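Local structure of UPF0255 protein frsA (4I4C) at residues S47-L52 with W86-M91; H185-D190 with K219-M224. The protein probably hydrolyses carboxylic esters as a serine esterase of the alpha/beta-hydrolase clan, although its physiological substrate is not established. All coordinates share one frame; numbering follows the deposited sequence.

Contact 1 of 2, residues S47-L52 with W86-M91; sequences SWYRNL and WLDTVM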
loop_
_atom_site.group_PDB
_atom_site.type_symbol
_atom_site.label_atom_id
_atom_site.label_comp_id
_atom_site.label_asym_id
_atom_site.label_seq_id
_atom_site.Cartn_x
_atom_site.Cartn_y
_atom_site.Cartn_z
ATOM N N SER A 47 -14.735 -16.287 -6.019
ATOM C CA SER A 47 -14.783 -17.209 -4.865
ATOM C C SER A 47 -14.311 -16.554 -3.578
ATOM O O SER A 47 -14.264 -17.197 -2.525
ATOM C CB SER A 47 -13.875 -18.430 -5.127
ATOM O OG SER A 47 -14.444 -19.304 -6.084
ATOM N N TRP A 48 -13.908 -15.289 -3.671
ATOM C CA TRP A 48 -13.338 -14.588 -2.541
ATOM C C TRP A 48 -13.937 -13.201 -2.516
ATOM O O TRP A 48 -14.201 -12.631 -3.573
ATOM C CB TRP A 48 -11.812 -14.474 -2.695
ATOM C CG TRP A 48 -11.096 -15.778 -2.733
ATOM C CD1 TRP A 48 -10.734 -16.479 -3.847
ATOM C CD2 TRP A 48 -10.631 -16.544 -1.606
ATOM N NE1 TRP A 48 -10.089 -17.635 -3.486
ATOM C CE2 TRP A 48 -10.007 -17.697 -2.119
ATOM C CE3 TRP A 48 -10.676 -16.360 -0.219
ATOM C CZ2 TRP A 48 -9.436 -18.667 -1.295
ATOM C CZ3 TRP A 48 -10.106 -17.327 0.602
ATOM C CH2 TRP A 48 -9.498 -18.466 0.060
ATOM N N TYR A 49 -14.182 -12.676 -1.317
ATOM C CA TYR A 49 -14.600 -11.275 -1.156
ATOM C C TYR A 49 -13.389 -10.383 -1.422
ATOM O O TYR A 49 -13.397 -9.539 -2.333
ATOM C CB TYR A 49 -15.148 -11.032 0.254
ATOM C CG TYR A 49 -15.038 -9.591 0.708
ATOM C CD1 TYR A 49 -15.841 -8.601 0.159
ATOM C CD2 TYR A 49 -14.120 -9.225 1.692
ATOM C CE1 TYR A 49 -15.723 -7.264 0.580
ATOM C CE2 TYR A 49 -14.008 -7.921 2.121
ATOM C CZ TYR A 49 -14.798 -6.943 1.566
ATOM O OH TYR A 49 -14.657 -5.643 2.005
ATOM N N ARG A 50 -12.336 -10.601 -0.639
ATOM C CA ARG A 50 -11.072 -9.905 -0.853
ATOM C C ARG A 50 -10.472 -10.208 -2.218
ATOM O O ARG A 50 -10.624 -11.300 -2.734
ATOM C CB ARG A 50 -10.075 -10.307 0.232
ATOM C CG ARG A 50 -10.421 -9.721 1.576
ATOM C CD ARG A 50 -9.671 -10.428 2.675
ATOM N NE ARG A 50 -10.039 -9.922 4.001
ATOM C CZ ARG A 50 -11.048 -10.389 4.741
ATOM N NH1 ARG A 50 -11.844 -11.355 4.278
ATOM N NH2 ARG A 50 -11.278 -9.866 5.936
ATOM N N ASN A 51 -9.803 -9.221 -2.810
ATOM C CA ASN A 51 -8.921 -9.518 -3.923
ATOM C C ASN A 51 -7.663 -10.154 -3.349
ATOM O O ASN A 51 -6.936 -9.533 -2.581
ATOM C CB ASN A 51 -8.584 -8.266 -4.736
ATOM C CG ASN A 51 -7.709 -8.573 -5.947
ATOM O OD1 ASN A 51 -6.589 -8.089 -6.045
ATOM N ND2 ASN A 51 -8.214 -9.403 -6.862
ATOM N N LEU A 52 -7.452 -11.418 -3.692
ATOM C CA LEU A 52 -6.286 -12.181 -3.258
ATOM C C LEU A 52 -5.024 -11.710 -3.971
ATOM O O LEU A 52 -4.982 -11.639 -5.201
ATOM C CB LEU A 52 -6.501 -13.659 -3.572
ATOM C CG LEU A 52 -6.694 -14.582 -2.387
ATOM C CD1 LEU A 52 -7.721 -13.998 -1.449
ATOM C CD2 LEU A 52 -7.088 -15.965 -2.889
ATOM N N TRP A 86 -18.270 -16.517 -1.042
ATOM C CA TRP A 86 -17.011 -15.875 -0.680
ATOM C C TRP A 86 -16.314 -16.603 0.472
ATOM O O TRP A 86 -16.669 -16.431 1.633
ATOM C CB TRP A 86 -17.266 -14.401 -0.326
ATOM C CG TRP A 86 -17.643 -13.542 -1.524
ATOM C CD1 TRP A 86 -17.485 -13.859 -2.845
ATOM C CD2 TRP A 86 -18.247 -12.245 -1.497
ATOM N NE1 TRP A 86 -17.933 -12.828 -3.641
ATOM C CE2 TRP A 86 -18.409 -11.828 -2.838
ATOM C CE3 TRP A 86 -18.664 -11.391 -0.471
ATOM C CZ2 TRP A 86 -18.966 -10.598 -3.173
ATOM C CZ3 TRP A 86 -19.226 -10.168 -0.811
ATOM C CH2 TRP A 86 -19.373 -9.786 -2.146
ATOM N N LEU A 87 -15.308 -17.402 0.131
ATOM C CA LEU A 87 -14.643 -18.296 1.081
ATOM C C LEU A 87 -14.028 -17.608 2.299
ATOM O O LEU A 87 -13.987 -18.178 3.385
ATOM C CB LEU A 87 -13.602 -19.158 0.356
ATOM C CG LEU A 87 -14.208 -19.994 -0.768
ATOM C CD1 LEU A 87 -13.152 -20.746 -1.553
ATOM C CD2 LEU A 87 -15.258 -20.952 -0.205
ATOM N N ASP A 88 -13.560 -16.381 2.117
ATOM C CA ASP A 88 -12.938 -15.615 3.198
ATOM C C ASP A 88 -13.923 -14.888 4.130
ATOM O O ASP A 88 -13.509 -14.048 4.933
ATOM C CB ASP A 88 -11.953 -14.598 2.616
ATOM C CG ASP A 88 -12.582 -13.728 1.540
ATOM O OD1 ASP A 88 -13.385 -14.264 0.747
ATOM O OD2 ASP A 88 -12.294 -12.507 1.503
ATOM N N THR A 89 -15.215 -15.198 4.063
ATOM C CA THR A 89 -16.148 -14.484 4.955
ATOM C C THR A 89 -16.721 -15.299 6.129
ATOM O O THR A 89 -17.826 -15.026 6.581
ATOM C CB THR A 89 -17.303 -13.767 4.198
ATOM O OG1 THR A 89 -18.182 -14.731 3.600
ATOM C CG2 THR A 89 -16.747 -12.798 3.111
ATOM N N VAL A 90 -15.965 -16.267 6.631
ATOM C CA VAL A 90 -16.350 -16.921 7.879
ATOM C C VAL A 90 -16.528 -15.851 8.953
ATOM O O VAL A 90 -15.647 -15.002 9.158
ATOM C CB VAL A 90 -15.305 -17.978 8.344
ATOM C CG1 VAL A 90 -15.465 -18.279 9.833
ATOM C CG2 VAL A 90 -15.437 -19.233 7.522
ATOM N N MET A 91 -17.672 -15.896 9.633
ATOM C CA MET A 91 -18.032 -14.878 10.614
ATOM C C MET A 91 -17.497 -15.145 12.019
ATOM O O MET A 91 -17.698 -16.235 12.577
ATOM C CB MET A 91 -19.552 -14.756 10.679
ATOM C CG MET A 91 -20.198 -14.405 9.349
ATOM S SD MET A 91 -22.002 -14.336 9.484
ATOM C CE MET A 91 -22.423 -16.052 9.274
HETATM O O HOH W 1 -13.655 -11.457 7.091
#
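With chi1 at 52°, Asp88 holds its carboxylate between its own backbone N and carbonyl carbon, turned onto the backbone of Tyr49 and Arg50; Arg50, its CG anti to the carbonyl carbon and its chain extended from CG to NE, runs past the same carboxylate and brings NH1 to it. OD1 of Asp88 takes the N-H of Tyr49 on its syn lone pair, 2.7 Å from N. OD2 accepts twice: from Arg50 N at 2.9 Å, on the syn side, and from Arg50 NH1 at 3.0 Å, on the anti side and 33° out of the carboxylate plane. This last bond is a salt bridge lying close to the guanidinium plane, although guanidinium and carboxylate are turned 70° apart. Two backbone N-H groups and one charged N-H thus fix the rotation of the buried carboxylate and would be expected to favour its ionised form. Arg50 NE has a further partner in Tyr137 O, and Trp98 gives the guanidinium a cation-pi contact. Leu87 N donates almost straight to Ser47 O at 2.9 Å. The Trp48 ring lies between two leucines: CB of Leu87 sits over one face, 4.1 Å from the centroid of the six-membered ring, Leu52 CD2 lies over the opposite face, both toward the rim, and Asp88 CB comes in at the edge. Trp86 turns a face to the backbone around Tyr49 CA, while its CE3 meets Tyr49 CB at 3.6 Å; the Tyr49 hydroxyl reaches on to Asp318. Trp86 to Thr89 form a type I beta turn, tightened by Thr89 OG1 bonding to Trp86 O, and the whole is a loop-to-loop junction in which a turn aspartate grips two successive backbone N-H groups of the loop joining helices 31-44 and 54-60.

Contact 2 of 2, residues H185-D190 with K219-M224; sequences HLTNTD and KHDIAM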
loop_
_atom_site.group_PDB
_atom_site.type_symbol
_atom_site.label_atom_id
_atom_site.label_comp_id
_atom_site.label_asym_id
_atom_site.label_seq_id
_atom_site.Cartn_x
_atom_site.Cartn_y
_atom_site.Cartn_z
ATOM N N HIS A 185 14.287 4.210 7.629
ATOM C CA HIS A 185 15.151 3.041 7.652
ATOM C C HIS A 185 16.536 3.424 7.147
ATOM O O HIS A 185 16.679 3.854 6.005
ATOM C CB HIS A 185 14.588 1.958 6.729
ATOM C CG HIS A 185 13.150 1.639 6.983
ATOM N ND1 HIS A 185 12.137 2.540 6.761
ATOM C CD2 HIS A 185 12.563 0.507 7.448
ATOM C CE1 HIS A 185 10.977 1.980 7.081
ATOM N NE2 HIS A 185 11.212 0.753 7.498
ATOM N N LEU A 186 17.555 3.249 7.982
ATOM C CA LEU A 186 18.923 3.586 7.587
ATOM C C LEU A 186 19.854 2.380 7.687
ATOM O O LEU A 186 19.696 1.547 8.572
ATOM C CB LEU A 186 19.443 4.714 8.469
ATOM C CG LEU A 186 18.561 5.954 8.496
ATOM C CD1 LEU A 186 18.462 6.481 9.910
ATOM C CD2 LEU A 186 19.108 7.022 7.545
ATOM N N THR A 187 20.828 2.281 6.782
ATOM C CA THR A 187 21.831 1.217 6.861
ATOM C C THR A 187 22.777 1.478 8.026
ATOM O O THR A 187 23.252 0.549 8.698
ATOM C CB THR A 187 22.653 1.109 5.577
ATOM O OG1 THR A 187 23.232 2.384 5.287
ATOM C CG2 THR A 187 21.769 0.694 4.415
ATOM N N ASN A 188 23.038 2.762 8.251
ATOM C CA ASN A 188 23.869 3.234 9.344
ATOM C C ASN A 188 23.686 4.737 9.462
ATOM O O ASN A 188 22.928 5.342 8.693
ATOM C CB ASN A 188 25.347 2.895 9.113
ATOM C CG ASN A 188 25.875 3.433 7.806
ATOM O OD1 ASN A 188 25.964 4.644 7.611
ATOM N ND2 ASN A 188 26.250 2.533 6.901
ATOM N N THR A 189 24.375 5.342 10.419
ATOM C CA THR A 189 24.369 6.795 10.522
ATOM C C THR A 189 25.776 7.367 10.385
ATOM O O THR A 189 26.062 8.445 10.900
ATOM C CB THR A 189 23.737 7.266 11.842
ATOM O OG1 THR A 189 24.389 6.614 12.941
ATOM C CG2 THR A 189 22.245 6.937 11.860
ATOM N N ASP A 190 26.642 6.641 9.680
ATOM C CA ASP A 190 28.037 7.045 9.482
ATOM C C ASP A 190 28.145 8.393 8.764
ATOM O O ASP A 190 28.950 9.247 9.136
ATOM C CB ASP A 190 28.816 5.971 8.700
ATOM C CG ASP A 190 29.020 4.681 9.495
ATOM O OD1 ASP A 190 28.800 4.683 10.729
ATOM O OD2 ASP A 190 29.416 3.661 8.880
ATOM N N LYS A 219 21.339 -1.961 -0.115
ATOM C CA LYS A 219 22.574 -2.384 -0.762
ATOM C C LYS A 219 23.289 -1.201 -1.405
ATOM O O LYS A 219 24.460 -1.292 -1.771
ATOM C CB LYS A 219 22.292 -3.510 -1.765
ATOM C CG LYS A 219 21.922 -4.819 -1.054
ATOM C CD LYS A 219 21.514 -5.944 -1.996
ATOM C CE LYS A 219 21.295 -7.230 -1.204
ATOM N NZ LYS A 219 20.486 -8.248 -1.934
ATOM N N HIS A 220 22.582 -0.081 -1.500
ATOM C CA HIS A 220 23.149 1.156 -2.034
ATOM C C HIS A 220 23.211 2.256 -0.983
ATOM O O HIS A 220 23.424 3.428 -1.308
ATOM C CB HIS A 220 22.328 1.637 -3.227
ATOM C CG HIS A 220 22.364 0.706 -4.395
ATOM N ND1 HIS A 220 21.387 -0.241 -4.624
ATOM C CD2 HIS A 220 23.264 0.568 -5.395
ATOM C CE1 HIS A 220 21.683 -0.919 -5.717
ATOM N NE2 HIS A 220 22.815 -0.447 -6.206
ATOM N N ASP A 221 23.010 1.873 0.273
ATOM C CA ASP A 221 22.952 2.824 1.385
ATOM C C ASP A 221 21.880 3.905 1.206
ATOM O O ASP A 221 21.973 4.970 1.793
ATOM C CB ASP A 221 24.322 3.455 1.636
ATOM C CG ASP A 221 25.327 2.458 2.176
ATOM O OD1 ASP A 221 25.009 1.749 3.156
ATOM O OD2 ASP A 221 26.435 2.373 1.614
ATOM N N ILE A 222 20.864 3.613 0.402
ATOM C CA ILE A 222 19.720 4.497 0.258
ATOM C C ILE A 222 18.713 4.272 1.390
ATOM O O ILE A 222 18.133 3.186 1.527
ATOM C CB ILE A 222 19.012 4.294 -1.100
ATOM C CG1 ILE A 222 19.963 4.608 -2.253
ATOM C CG2 ILE A 222 17.743 5.174 -1.191
ATOM C CD1 ILE A 222 19.333 4.436 -3.596
ATOM N N ALA A 223 18.510 5.302 2.199
ATOM C CA ALA A 223 17.532 5.246 3.270
ATOM C C ALA A 223 16.111 5.188 2.721
ATOM O O ALA A 223 15.804 5.777 1.686
ATOM C CB ALA A 223 17.691 6.434 4.206
ATOM N N MET A 224 15.239 4.476 3.426
ATOM C CA MET A 224 13.845 4.425 3.030
ATOM C C MET A 224 12.992 5.092 4.086
ATOM O O MET A 224 13.126 4.808 5.265
ATOM C CB MET A 224 13.384 2.985 2.805
ATOM C CG MET A 224 11.893 2.873 2.545
ATOM S SD MET A 224 11.335 1.222 2.104
ATOM C CE MET A 224 11.141 0.467 3.709
HETATM O O HOH W 2 20.632 4.241 4.435
#
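The His185 imidazole is overlapped by the methyl end of Met224: CE lies over the centre of one ring face, 3.7 Å from the centroid and 9° off the ring normal, a CH-pi contact. The two residues form a hydrogen-bonded pair of antiparallel strands, 178-186 and 223-226, in the mixed sheet of the alpha/beta-hydrolase fold, and their side chains run side by side on the same face. Met224 leaves the backbone with CG anti to N and stays extended until a bend at chi3 (84°) lays the methyl over the ring. His185 N donates to Met224 O at 2.7 Å, and Met224 N returns a bond to His185 O at 3.0 Å. The same Met224 O also lies near the plane of the imidazole, at its edge, where ND1 donates to it at 2.9 Å from well above the carbonyl plane. One carbonyl oxygen is thus gripped by the backbone and side chain of a single residue, which holds the ring in place for the methyl, and the far nitrogen NE2 is bonded to Tyr157 OH. Helix 210-217 covers this face, Trp210 touching His185 and Leu212, Phe213 and Leu217 touching Met224. Leu186 bears on Ala223 through CD2 to CB, 3.7 Å. Past the strand ends the chains part. Asp221, with positive phi, is the C-prime residue of the Schellman motif that ends helix 210-217. Asn188 OD1 accepts from Asp190 N, an Asx turn, and from His193 NE2. A water links the two chains, accepting from Thr187 N and donating weakly to Asp221 O. Beside it the Thr187 side chain crosses that of Asp221 at about a right angle, and its OG1 donates to Asp221 OD1 at 2.8 Å, meeting that oxygen on the anti side, 23° out of the carboxylate plane.

Contact 1 and contact 2 sit on opposite sides of the chain's centre, their own centres 39 Å apart and their nearest atoms about 22 Å apart, and they close in series along the sequence. Contact 1 joins two loops of the helical N-terminal part; contact 2 pairs neighbouring strands of the alpha/beta-hydrolase sheet. The hexanoic acid, bound among Gly201, Leu202, Arg272, Phe273 and Met312, lies about 13 Å from the side chain of Arg50, so contact 1 does not line that pocket. Contact 2 relates to the bound polyether through helix 210-217, whose Leu212 both touches Met224 and borders that ligand; Arg272 borders both ligands.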